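Local coordinates for protein chloride intracellular channel Clic (Drosophila melanogaster, PDB 2YV7) that might insert into membranes from a soluble, glutathione transferase-like form to make pH-dependent chloride channels, and may play a role in ethanol sensitivity, at residues 52-56 against 57-61; 169-173 against 174-178. One frame throughout, in Å; residues are numbered along the deposited sequence.

Contact 1: residues 52-56 against 57-61; sequences LLAEL and KTISL
A helix C-cap and the turn after it make up this local contact, in which Leu53 and Ala54, in the last turn of helix 41-55, meet Lys57, Thr58, Ile59 and Leu61 as the chain doubles back into strand 60-66. Two backbone bonds close the helix. Thr58 N reaches Leu53 O at 3.2 Å, the N-H fairly straight at 159°, while Lys57 N lies 2.9 Å from Ala54 O, standing above that carbonyl plane. With the positive phi of Lys57 (59°), this is a Schellman motif. Lysine tolerates the left-handed backbone there, and its long side chain leads off the exposed turn.

The turn is the helix-to-strand half of the beta-alpha-beta unit formed by strand 22-28, helix 41-55 and strand 60-66, part of the thioredoxin-like N-terminal domain. The whole contact lies within residues 42-66, predicted to span the membrane after insertion.

Below the cap the contact is apolar. Ile59 has CG1 between its backbone N and carbonyl carbon (chi1 61°), which turns that branch back onto the helix: CG1 lies 3.9 Å from Ala54 CB, and CD1 comes within 4.0 Å of Leu53 CB. The small methyl of Ala54 lets the returning chain run close, with Ala54 CA only 3.6 Å from Ile59 O. On the strand, Leu61 directs its CB toward the helix, 4.0 Å from Ala54 CB. Ile108 covers both Leu53 and Ile59, and Thr58 OG1 is hydrogen-bonded to Pro109 O, tying the turn to the loop after helix 97-107.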
loop_
_atom_site.group_PDB
_atom_site.type_symbol
_atom_site.label_atom_id
_atom_site.label_comp_id
_atom_site.label_asym_id
_atom_site.label_seq_id
_atom_site.Cartn_x
_atom_site.Cartn_y
_atom_site.Cartn_z
ATOM N N LEU A 52 4.334 5.002 -10.000
ATOM C CA LEU A 52 5.675 4.733 -10.448
ATOM C C LEU A 52 5.727 4.750 -11.997
ATOM O O LEU A 52 6.689 5.201 -12.567
ATOM C CB LEU A 52 6.165 3.363 -9.947
ATOM C CG LEU A 52 6.374 3.196 -8.412
ATOM C CD1 LEU A 52 6.596 1.716 -8.075
ATOM C CD2 LEU A 52 7.504 4.062 -7.927
ATOM N N LEU A 53 4.711 4.204 -12.624
ATOM C CA LEU A 53 4.649 4.125 -14.118
ATOM C C LEU A 53 4.458 5.519 -14.746
ATOM O O LEU A 53 5.060 5.856 -15.780
ATOM C CB LEU A 53 3.540 3.186 -14.533
ATOM C CG LEU A 53 3.772 1.691 -14.195
ATOM C CD1 LEU A 53 2.675 0.817 -14.807
ATOM C CD2 LEU A 53 5.174 1.239 -14.674
ATOM N N ALA A 54 3.691 6.339 -14.057
ATOM C CA ALA A 54 3.426 7.718 -14.474
ATOM C C ALA A 54 4.654 8.602 -14.244
ATOM O O ALA A 54 4.953 9.486 -15.041
ATOM C CB ALA A 54 2.194 8.245 -13.732
ATOM N N GLU A 55 5.395 8.363 -13.163
ATOM C CA GLU A 55 6.695 8.998 -13.026
ATOM C C GLU A 55 7.622 8.718 -14.202
ATOM O O GLU A 55 8.433 9.575 -14.592
ATOM C CB GLU A 55 7.390 8.467 -11.778
ATOM C CG GLU A 55 7.112 9.219 -10.560
ATOM C CD GLU A 55 7.943 8.687 -9.399
ATOM O OE1 GLU A 55 8.586 7.610 -9.544
ATOM O OE2 GLU A 55 7.944 9.352 -8.347
ATOM N N LEU A 56 7.536 7.503 -14.729
ATOM C CA LEU A 56 8.353 7.049 -15.847
ATOM C C LEU A 56 7.780 7.569 -17.167
ATOM O O LEU A 56 8.323 7.317 -18.243
ATOM C CB LEU A 56 8.444 5.519 -15.849
ATOM C CG LEU A 56 9.456 4.896 -14.870
ATOM C CD1 LEU A 56 9.206 3.414 -14.660
ATOM C CD2 LEU A 56 10.901 5.122 -15.316
ATOM N N LYS A 57 6.689 8.319 -17.046
ATOM C CA LYS A 57 5.985 8.967 -18.155
ATOM C C LYS A 57 5.461 8.016 -19.253
ATOM O O LYS A 57 5.313 8.414 -20.425
ATOM C CB LYS A 57 6.799 10.155 -18.721
ATOM C CG LYS A 57 7.170 11.207 -17.660
ATOM C CD LYS A 57 7.250 12.595 -18.255
ATOM C CE LYS A 57 7.948 13.603 -17.316
ATOM N NZ LYS A 57 8.485 14.806 -18.062
ATOM N N THR A 58 5.157 6.768 -18.887
ATOM C CA THR A 58 4.493 5.888 -19.861
ATOM C C THR A 58 2.988 6.122 -19.890
ATOM O O THR A 58 2.312 5.773 -20.869
ATOM C CB THR A 58 4.767 4.389 -19.648
ATOM O OG1 THR A 58 4.324 3.990 -18.337
ATOM C CG2 THR A 58 6.262 4.056 -19.872
ATOM N N ILE A 59 2.479 6.731 -18.822
ATOM C CA ILE A 59 1.031 6.944 -18.660
ATOM C C ILE A 59 0.784 8.249 -17.927
ATOM O O ILE A 59 1.712 8.905 -17.447
ATOM C CB ILE A 59 0.310 5.797 -17.836
ATOM C CG1 ILE A 59 0.893 5.703 -16.421
ATOM C CG2 ILE A 59 0.328 4.429 -18.549
ATOM C CD1 ILE A 59 0.015 4.894 -15.468
ATOM N N SER A 60 -0.501 8.575 -17.843
ATOM C CA SER A 60 -1.050 9.676 -17.101
ATOM C C SER A 60 -1.927 9.014 -16.038
ATOM O O SER A 60 -2.667 8.068 -16.314
ATOM C CB SER A 60 -1.929 10.494 -18.056
ATOM O OG SER A 60 -2.382 11.683 -17.493
ATOM N N LEU A 61 -1.814 9.484 -14.804
ATOM C CA LEU A 61 -2.591 8.893 -13.729
ATOM C C LEU A 61 -3.604 9.901 -13.217
ATOM O O LEU A 61 -3.229 10.995 -12.819
ATOM C CB LEU A 61 -1.669 8.453 -12.565
ATOM C CG LEU A 61 -2.402 7.743 -11.411
ATOM C CD1 LEU A 61 -3.245 6.505 -11.825
ATOM C CD2 LEU A 61 -1.421 7.415 -10.233
#

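Contact 2: residues 169-173 against 174-178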
loop_
_atom_site.group_PDB
_atom_site.type_symbol
_atom_site.label_atom_id
_atom_site.label_comp_id
_atom_site.label_asym_id
_atom_site.label_seq_id
_atom_site.Cartn_x
_atom_site.Cartn_y
_atom_site.Cartn_z
ATOM N N ASP A 169 17.738 -1.964 -6.375
ATOM C CA ASP A 169 17.681 -0.563 -6.006
ATOM C C ASP A 169 16.512 0.222 -6.595
ATOM O O ASP A 169 16.397 1.395 -6.318
ATOM C CB ASP A 169 19.020 0.140 -6.211
ATOM C CG ASP A 169 20.178 -0.544 -5.444
ATOM O OD1 ASP A 169 19.988 -0.945 -4.252
ATOM O OD2 ASP A 169 21.301 -0.676 -6.034
ATOM N N THR A 170 15.691 -0.436 -7.420
ATOM C CA THR A 170 14.497 0.127 -8.034
ATOM C C THR A 170 13.250 -0.521 -7.406
ATOM O O THR A 170 13.280 -1.723 -7.107
ATOM C CB THR A 170 14.492 -0.227 -9.568
ATOM O OG1 THR A 170 15.472 0.570 -10.236
ATOM C CG2 THR A 170 13.124 0.017 -10.235
ATOM N N MET A 171 12.185 0.262 -7.255
ATOM C CA MET A 171 10.893 -0.240 -6.799
ATOM C C MET A 171 10.331 -1.291 -7.720
ATOM O O MET A 171 10.396 -1.163 -8.951
ATOM C CB MET A 171 9.884 0.914 -6.630
ATOM C CG MET A 171 10.197 1.816 -5.490
ATOM S SD MET A 171 9.621 1.031 -3.959
ATOM C CE MET A 171 7.857 0.887 -4.233
ATOM N N CYS A 172 9.778 -2.353 -7.122
ATOM C CA CYS A 172 8.933 -3.260 -7.887
ATOM C C CYS A 172 7.557 -3.475 -7.245
ATOM O O CYS A 172 7.220 -2.913 -6.160
ATOM C CB CYS A 172 9.623 -4.619 -8.109
ATOM S SG CYS A 172 9.757 -5.526 -6.590
ATOM N N CYS A 173 6.765 -4.302 -7.898
ATOM C CA CYS A 173 5.413 -4.667 -7.463
ATOM C C CYS A 173 5.345 -5.092 -5.980
ATOM O O CYS A 173 4.336 -4.847 -5.279
ATOM C CB CYS A 173 4.787 -5.755 -8.360
ATOM S SG CYS A 173 5.791 -7.246 -8.478
ATOM N N PHE A 174 6.372 -5.824 -5.540
ATOM C CA PHE A 174 6.345 -6.409 -4.191
ATOM C C PHE A 174 6.519 -5.317 -3.157
ATOM O O PHE A 174 5.969 -5.421 -2.060
ATOM C CB PHE A 174 7.458 -7.457 -4.021
ATOM C CG PHE A 174 7.324 -8.648 -4.996
ATOM C CD1 PHE A 174 6.206 -9.464 -4.932
ATOM C CD2 PHE A 174 8.323 -8.939 -5.906
ATOM C CE1 PHE A 174 6.057 -10.592 -5.837
ATOM C CE2 PHE A 174 8.171 -10.015 -6.798
ATOM C CZ PHE A 174 7.064 -10.839 -6.732
ATOM N N ASP A 175 7.285 -4.280 -3.493
ATOM C CA ASP A 175 7.426 -3.115 -2.609
ATOM C C ASP A 175 6.076 -2.401 -2.420
ATOM O O ASP A 175 5.682 -2.022 -1.296
ATOM C CB ASP A 175 8.483 -2.183 -3.153
ATOM C CG ASP A 175 9.816 -2.852 -3.197
ATOM O OD1 ASP A 175 10.320 -3.245 -2.080
ATOM O OD2 ASP A 175 10.269 -3.057 -4.330
ATOM N N CYS A 176 5.334 -2.236 -3.519
ATOM C CA CYS A 176 4.042 -1.572 -3.430
ATOM C C CYS A 176 3.018 -2.417 -2.659
ATOM O O CYS A 176 2.017 -1.894 -2.104
ATOM C CB CYS A 176 3.529 -1.255 -4.869
ATOM S SG CYS A 176 4.719 -0.268 -5.774
ATOM N N GLU A 177 3.240 -3.746 -2.545
ATOM C CA GLU A 177 2.388 -4.567 -1.673
ATOM C C GLU A 177 2.905 -4.448 -0.193
ATOM O O GLU A 177 2.091 -4.419 0.729
ATOM C CB GLU A 177 2.489 -6.055 -2.063
ATOM C CG GLU A 177 1.504 -6.962 -1.329
ATOM C CD GLU A 177 1.598 -8.423 -1.766
ATOM O OE1 GLU A 177 1.729 -8.703 -3.012
ATOM O OE2 GLU A 177 1.528 -9.278 -0.864
ATOM N N LEU A 178 4.245 -4.468 0.013
ATOM C CA LEU A 178 4.795 -4.518 1.369
ATOM C C LEU A 178 4.618 -3.198 2.119
ATOM O O LEU A 178 4.244 -3.177 3.292
ATOM C CB LEU A 178 6.264 -4.913 1.325
ATOM C CG LEU A 178 6.858 -5.032 2.787
ATOM C CD1 LEU A 178 6.156 -6.060 3.693
ATOM C CD2 LEU A 178 8.408 -5.363 2.587
HETATM O O HOH W 1 12.607 -3.876 -5.534
#
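Asp175 has CG anti to its carbonyl carbon (chi1 -62°), which swings the carboxylate back over the start of helix 173-193, where Cys172 N meets the anti lone pair of OD2 at 2.9 Å in an almost straight bond (174°). That bond makes Cys172, the N-cap, and Asp175 a capping box; in addition Cys172 SG accepts a weak capping bond from Phe174 N at 3.6 Å. A water donates to both Thr170 O and Asp175 OD2, bridging the incoming loop to the same oxygen. The other carboxylate oxygen, OD1, is bonded to Tyr207 OH and Leu166 N. With an alanine at Asp175, Cys172 N would probably lose its acceptor, the water one of the acceptors it bridges, and Tyr207 OH and Leu166 N their shared mate, leaving the loop freer to shift at the helix start. Cys173 SG sits 3.9 Å over the centre of the Phe174 ring, a sulfur-aromatic contact that suits a small, polarisable thiol. Met171, bent at chi2 and chi3, brings CE to 3.7 Å from Cys176 SG. Phe174 packs on Val121, Ala122 and Ile125 of helix 119-125, whereas Met171 and Cys176 face helix 41-55.

Contact 1 ends a helix and contact 2 begins one, and helix 41-55 brings them together. Their centres are 16 Å apart, yet Leu52 touches across: its CD1 lies 3.6 Å from Cys176 SG and 3.7 Å from Met171 CB. The packing sets the last turns of a helix in the thioredoxin-like domain against the first turn of helix 173-193 and the loop leading into it. Leu114, in helix 111-114, is shared as well, touching Leu52 and Leu53 and making a backbone hydrogen bond with Cys173. The calcium ion is held elsewhere, by His83, Pro85, Leu95 and Asn97. If the N-terminal domain rearranges for membrane insertion, as is thought, this packing might be disturbed.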